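Local coordinates for protein putidaredoxin reductase (Pseudomonas putida, PDB 1Q1R) that binds FAD and, as a putidaredoxin reductase, probably passes electrons from a reduced pyridine nucleotide to putidaredoxin in the cytochrome P450cam monooxygenase system, at residues A166-K170 / A171-V175; H199-E203 / A204-I208; L408-I411 / I412-A415. One frame throughout, in Å; residues are numbered along the deposited sequence.

Interaction 1: A166-K170 / A171-V175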
# COMPACT_ATOMS: atom_id res chain seq x y z
N ALA A 166 2.94 11.63 12.18
CA ALA A 166 2.01 11.56 13.31
C ALA A 166 2.61 10.75 14.46
O ALA A 166 2.51 11.14 15.62
CB ALA A 166 0.69 10.92 12.87
N THR A 167 3.26 9.64 14.13
CA THR A 167 3.87 8.80 15.15
C THR A 167 5.06 9.50 15.81
O THR A 167 5.23 9.42 17.03
CB THR A 167 4.33 7.45 14.55
OG1 THR A 167 3.19 6.78 14.00
CG2 THR A 167 4.94 6.56 15.64
N ALA A 168 5.87 10.20 15.01
CA ALA A 168 7.02 10.91 15.55
C ALA A 168 6.56 12.05 16.46
O ALA A 168 7.16 12.30 17.51
CB ALA A 168 7.89 11.46 14.42
N ILE A 169 5.51 12.76 16.04
CA ILE A 169 4.96 13.86 16.83
C ILE A 169 4.53 13.37 18.21
O ILE A 169 4.78 14.02 19.22
CB ILE A 169 3.75 14.51 16.12
CG1 ILE A 169 4.24 15.60 15.17
CG2 ILE A 169 2.79 15.12 17.15
CD1 ILE A 169 5.00 16.72 15.87
N LYS A 170 3.89 12.20 18.23
CA LYS A 170 3.42 11.60 19.46
C LYS A 170 4.62 11.25 20.35
O LYS A 170 4.52 11.26 21.58
CB LYS A 170 2.61 10.34 19.15
CG LYS A 170 2.06 9.62 20.37
CD LYS A 170 0.92 10.40 21.01
CE LYS A 170 0.49 9.75 22.32
NZ LYS A 170 0.17 8.31 22.13
N ALA A 171 5.75 10.94 19.72
CA ALA A 171 6.97 10.60 20.43
C ALA A 171 7.69 11.89 20.87
O ALA A 171 8.81 11.85 21.38
CB ALA A 171 7.89 9.78 19.54
N ASN A 172 7.02 13.01 20.65
CA ASN A 172 7.54 14.33 21.02
C ASN A 172 8.80 14.78 20.29
O ASN A 172 9.60 15.54 20.84
CB ASN A 172 7.74 14.42 22.53
CG ASN A 172 6.43 14.44 23.29
OD1 ASN A 172 5.54 15.24 22.98
ND2 ASN A 172 6.30 13.57 24.28
N MET A 173 8.97 14.33 19.06
CA MET A 173 10.11 14.75 18.27
C MET A 173 9.74 16.09 17.63
O MET A 173 8.57 16.47 17.62
CB MET A 173 10.40 13.76 17.14
CG MET A 173 10.92 12.40 17.56
SD MET A 173 11.55 11.54 16.11
CE MET A 173 13.25 12.18 16.04
N HIS A 174 10.74 16.79 17.12
CA HIS A 174 10.52 18.05 16.41
C HIS A 174 10.40 17.51 14.99
O HIS A 174 11.36 16.94 14.46
CB HIS A 174 11.74 18.97 16.54
CG HIS A 174 11.66 20.20 15.69
ND1 HIS A 174 11.78 20.16 14.31
CD2 HIS A 174 11.48 21.50 16.02
CE1 HIS A 174 11.67 21.39 13.84
NE2 HIS A 174 11.48 22.22 14.85
N VAL A 175 9.24 17.68 14.37
CA VAL A 175 9.01 17.13 13.04
C VAL A 175 8.76 18.12 11.91
O VAL A 175 7.95 19.04 12.04
CB VAL A 175 7.82 16.14 13.08
CG1 VAL A 175 7.72 15.39 11.77
CG2 VAL A 175 7.97 15.18 14.25
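Val175 points its CG2 methyl back at the last turn of the helix it follows. Ile169 CD1 lies 3.7 Å from Val175 CG2, and Ala168 CB is equally near that methyl. The side chains of Ile169 and Val175 cross obliquely. Ile169 reaches the strand because CG1 lies beside the backbone N (chi1 -87°), and its CD1 also comes near Met173 O. Met173 SD also rests 4.0 Å from Ala168 CB. The contacts between side chains are apolar.

The backbone around them forms a Schellman motif. Met173 N donates to Ala168 O at 3.1 Å, and the bond is nearly straight (169°). Asn172 N donates to Ile169 O at 2.8 Å, from above the carbonyl plane. Asn172 is the C-prime residue, with a positive phi of 64°. Ala171 N bonds to Thr167 O and weakly to Ala168 O, which thus takes two donors.

This turn joins helix 159-170 to strand 174-178, in the beta-alpha-beta unit that begins with strand 151-155. Leu152 of that strand touches both Ala168 and Met173. Ile169 also meets Val206, at the next helix-to-strand turn. Cutting Ile169 back to an alanine would probably leave Val175 CG2 without its CD1 neighbour and open a gap toward Val206. The chemistry is thus divided: backbone bonds use carbonyls that the ending helix cannot pair within itself, while the apolar cluster fixes the helix end against the strand.

Interaction 2: H199-E203 / A204-I208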
# COMPACT_ATOMS: atom_id res chain seq x y z
N HIS A 199 -3.58 21.14 7.85
CA HIS A 199 -3.95 21.84 9.08
C HIS A 199 -3.93 20.88 10.27
O HIS A 199 -3.52 21.24 11.37
CB HIS A 199 -5.34 22.47 8.93
CG HIS A 199 -5.84 23.14 10.18
ND1 HIS A 199 -6.64 22.49 11.10
CD2 HIS A 199 -5.63 24.38 10.67
CE1 HIS A 199 -6.89 23.31 12.10
NE2 HIS A 199 -6.29 24.46 11.87
N LEU A 200 -4.38 19.66 10.03
CA LEU A 200 -4.41 18.65 11.08
C LEU A 200 -3.01 18.44 11.67
O LEU A 200 -2.81 18.54 12.88
CB LEU A 200 -4.96 17.35 10.48
CG LEU A 200 -5.39 16.14 11.31
CD1 LEU A 200 -4.37 15.05 11.14
CD2 LEU A 200 -5.61 16.50 12.76
N HIS A 201 -2.04 18.19 10.79
CA HIS A 201 -0.66 17.97 11.20
C HIS A 201 0.03 19.21 11.77
O HIS A 201 0.69 19.13 12.81
CB HIS A 201 0.13 17.41 10.02
CG HIS A 201 -0.15 15.97 9.74
ND1 HIS A 201 0.54 14.94 10.35
CD2 HIS A 201 -1.08 15.38 8.95
CE1 HIS A 201 0.06 13.78 9.94
NE2 HIS A 201 -0.93 14.02 9.09
N ARG A 202 -0.11 20.35 11.10
CA ARG A 202 0.50 21.58 11.58
C ARG A 202 -0.03 21.88 12.97
O ARG A 202 0.71 22.31 13.86
CB ARG A 202 0.21 22.75 10.63
CG ARG A 202 1.07 22.72 9.36
CD ARG A 202 0.66 23.79 8.35
NE ARG A 202 1.52 23.75 7.16
CZ ARG A 202 1.10 24.00 5.93
NH1 ARG A 202 -0.16 24.33 5.70
NH2 ARG A 202 1.96 23.92 4.91
N GLU A 203 -1.32 21.64 13.17
CA GLU A 203 -1.95 21.88 14.46
C GLU A 203 -1.28 20.99 15.52
O GLU A 203 -1.11 21.40 16.67
CB GLU A 203 -3.44 21.54 14.39
CG GLU A 203 -4.24 21.95 15.61
CD GLU A 203 -4.86 23.33 15.45
OE1 GLU A 203 -4.11 24.31 15.23
OE2 GLU A 203 -6.11 23.42 15.54
N ALA A 204 -0.91 19.78 15.12
CA ALA A 204 -0.27 18.84 16.02
C ALA A 204 1.19 19.21 16.30
O ALA A 204 1.81 18.69 17.22
CB ALA A 204 -0.35 17.43 15.44
N GLY A 205 1.74 20.11 15.49
CA GLY A 205 3.12 20.51 15.70
C GLY A 205 4.04 20.25 14.52
O GLY A 205 5.18 20.70 14.50
N VAL A 206 3.55 19.52 13.52
CA VAL A 206 4.35 19.23 12.35
C VAL A 206 4.52 20.47 11.47
O VAL A 206 3.56 21.20 11.22
CB VAL A 206 3.70 18.14 11.47
CG1 VAL A 206 4.54 17.91 10.21
CG2 VAL A 206 3.56 16.87 12.26
N ASP A 207 5.74 20.71 11.03
CA ASP A 207 6.01 21.84 10.14
C ASP A 207 6.05 21.28 8.73
O ASP A 207 7.07 20.72 8.30
CB ASP A 207 7.33 22.52 10.48
CG ASP A 207 7.74 23.55 9.45
OD1 ASP A 207 6.85 24.09 8.75
OD2 ASP A 207 8.95 23.84 9.34
N ILE A 208 4.94 21.40 8.02
CA ILE A 208 4.82 20.90 6.65
C ILE A 208 5.26 21.94 5.63
O ILE A 208 4.76 23.07 5.63
CB ILE A 208 3.36 20.48 6.34
CG1 ILE A 208 2.97 19.29 7.22
CG2 ILE A 208 3.21 20.14 4.87
CD1 ILE A 208 1.54 18.85 7.06
O HOH W 1 3.88 24.34 8.81
O HOH W 2 3.31 23.43 12.97
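His201 lays its CB against Ile208 CD1 at 3.6 Å and lies side by side with Val206. Val206 CG2 sits at the edge of the imidazole ring. Beyond the turn, His201 NE2 hydrogen-bonds Gln333 OE1, and the ring packs edge-to-face with Tyr334.

Arg202 reaches over the turn to the strand. Its chain is extended from CG to NE and crosses Ile208 at about a right angle. Arg202 NH2 donates to Ile208 O at 3.0 Å. The bond is almost straight (173°); the oxygen lies in the guanidinium plane, but the donor sits above the carbonyl plane. One water donates to Asp207 OD1 and accepts a weak bond from Arg202 NE. A second water links Arg202 O to Val206 O.

A Schellman motif ends helix 191-204. Val206 N donates to His201 O at 3.0 Å, and Gly205 N to Arg202 O at 2.9 Å. Gly205 has phi 121°, a backbone angle at which a CB would collide with the carbonyl oxygen of Ala204. The turn leads into strand 207-209, the outermost strand of its parallel sheet. Arg202 therefore ties the helix end to this strand, and its positive charge probably polarises the Ile208 carbonyl.

Interaction 3: L408-I411 / I412-A415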
# COMPACT_ATOMS: atom_id res chain seq x y z
N LEU A 408 -27.70 8.75 4.36
CA LEU A 408 -27.14 8.15 3.15
C LEU A 408 -27.91 6.89 2.79
O LEU A 408 -28.10 6.58 1.62
CB LEU A 408 -25.66 7.85 3.38
CG LEU A 408 -24.77 7.69 2.15
CD1 LEU A 408 -24.93 8.88 1.21
CD2 LEU A 408 -23.31 7.56 2.60
N LYS A 409 -28.37 6.16 3.81
CA LYS A 409 -29.13 4.94 3.60
C LYS A 409 -30.36 5.21 2.74
O LYS A 409 -30.68 4.44 1.84
CB LYS A 409 -29.58 4.35 4.95
CG LYS A 409 -30.33 3.03 4.82
CD LYS A 409 -31.27 2.80 6.00
CE LYS A 409 -30.53 2.77 7.33
NZ LYS A 409 -31.47 2.57 8.48
N GLU A 410 -31.06 6.31 3.02
CA GLU A 410 -32.25 6.65 2.25
C GLU A 410 -31.93 7.14 0.85
O GLU A 410 -32.70 6.92 -0.08
CB GLU A 410 -33.10 7.68 3.00
CG GLU A 410 -33.82 7.09 4.21
CD GLU A 410 -34.56 5.78 3.88
OE1 GLU A 410 -35.53 5.81 3.07
OE2 GLU A 410 -34.17 4.72 4.43
N ILE A 411 -30.78 7.78 0.69
CA ILE A 411 -30.36 8.26 -0.63
C ILE A 411 -30.10 7.01 -1.47
O ILE A 411 -30.46 6.95 -2.66
CB ILE A 411 -29.07 9.10 -0.53
CG1 ILE A 411 -29.34 10.36 0.29
CG2 ILE A 411 -28.58 9.47 -1.93
CD1 ILE A 411 -28.11 11.21 0.58
N ILE A 412 -29.49 6.02 -0.84
CA ILE A 412 -29.19 4.76 -1.51
C ILE A 412 -30.48 4.01 -1.84
O ILE A 412 -30.63 3.49 -2.94
CB ILE A 412 -28.29 3.88 -0.61
CG1 ILE A 412 -26.92 4.55 -0.46
CG2 ILE A 412 -28.19 2.47 -1.19
CD1 ILE A 412 -26.03 3.90 0.57
N ALA A 413 -31.40 3.98 -0.88
CA ALA A 413 -32.67 3.30 -1.09
C ALA A 413 -33.38 3.87 -2.31
O ALA A 413 -33.87 3.12 -3.17
CB ALA A 413 -33.56 3.46 0.14
N ALA A 414 -33.41 5.19 -2.40
CA ALA A 414 -34.06 5.85 -3.53
C ALA A 414 -33.40 5.48 -4.85
O ALA A 414 -34.09 5.20 -5.84
CB ALA A 414 -34.02 7.36 -3.33
N ALA A 415 -32.07 5.47 -4.88
CA ALA A 415 -31.33 5.13 -6.09
C ALA A 415 -31.67 3.71 -6.55
O ALA A 415 -31.89 3.46 -7.73
CB ALA A 415 -29.83 5.26 -5.85
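The first turns of the C-terminal helix 408-421 make this contact, which is regular alpha-helical bonding from i to i+4. Ile412 N donates to Leu408 O at 2.9 Å, and Ala413 N to Lys409 O at the same length. Ala414 N then bonds to Glu410 O at 3.0 Å, and Ala415 N to Ile411 O at 3.1 Å. The N-H angles all lie between 153° and 162°.

Side chains add little across the two segments. Ile412 CD1 approaches Leu408 CG at 4.3 Å, one turn apart on the same flank. Ile412 has CG1 beside its backbone N (chi1 -67°). This brings CG1 to 3.1 Å from Leu408 O and folds the chain back along the preceding turn. The methyls of Ala413 and Ala414 lie close to carbonyls of the turn before them. Lys409 and Glu410 are exposed, while Leu408, Ile411, Ile412 and Ala415 are buried, so the helix is amphipathic here.

The buried flank packs on other parts of the C-terminal region. Leu408 and Ile412 both touch Gln385 of helix 380-391, and Leu408 also meets Leu401. Ile411 packs on Leu400 of helix 398-401 and on Val396 and Val406. Further along, Ile412 rests on Leu394 and Ala415 on Pro395. The helix thus packs against helices 380-391 and 398-401 and the loops around them.

Overall arrangement
Interactions 1 and 2 are successive helix-to-strand turns in one parallel beta-alpha-beta sheet, consistent with a Rossmann-type domain of the glutathione reductase fold, and their strands 174-178 and 207-209 are sheet neighbours. They touch: Ile169 CG2 packs on Ala204, and Val175 O probably accepts a hydrogen bond from Asp207 N. Both end a helix with a Schellman motif and mix buried with exposed residues. Interaction 1 adds only apolar side-chain contacts, whereas interaction 2, at the sheet's edge strand, adds an arginine bond and bridging waters. Interaction 3 is remote, its centre about 42 Å and 37 Å from those of interactions 1 and 2. There the helix continues, and one flank is covered by other helices and loops.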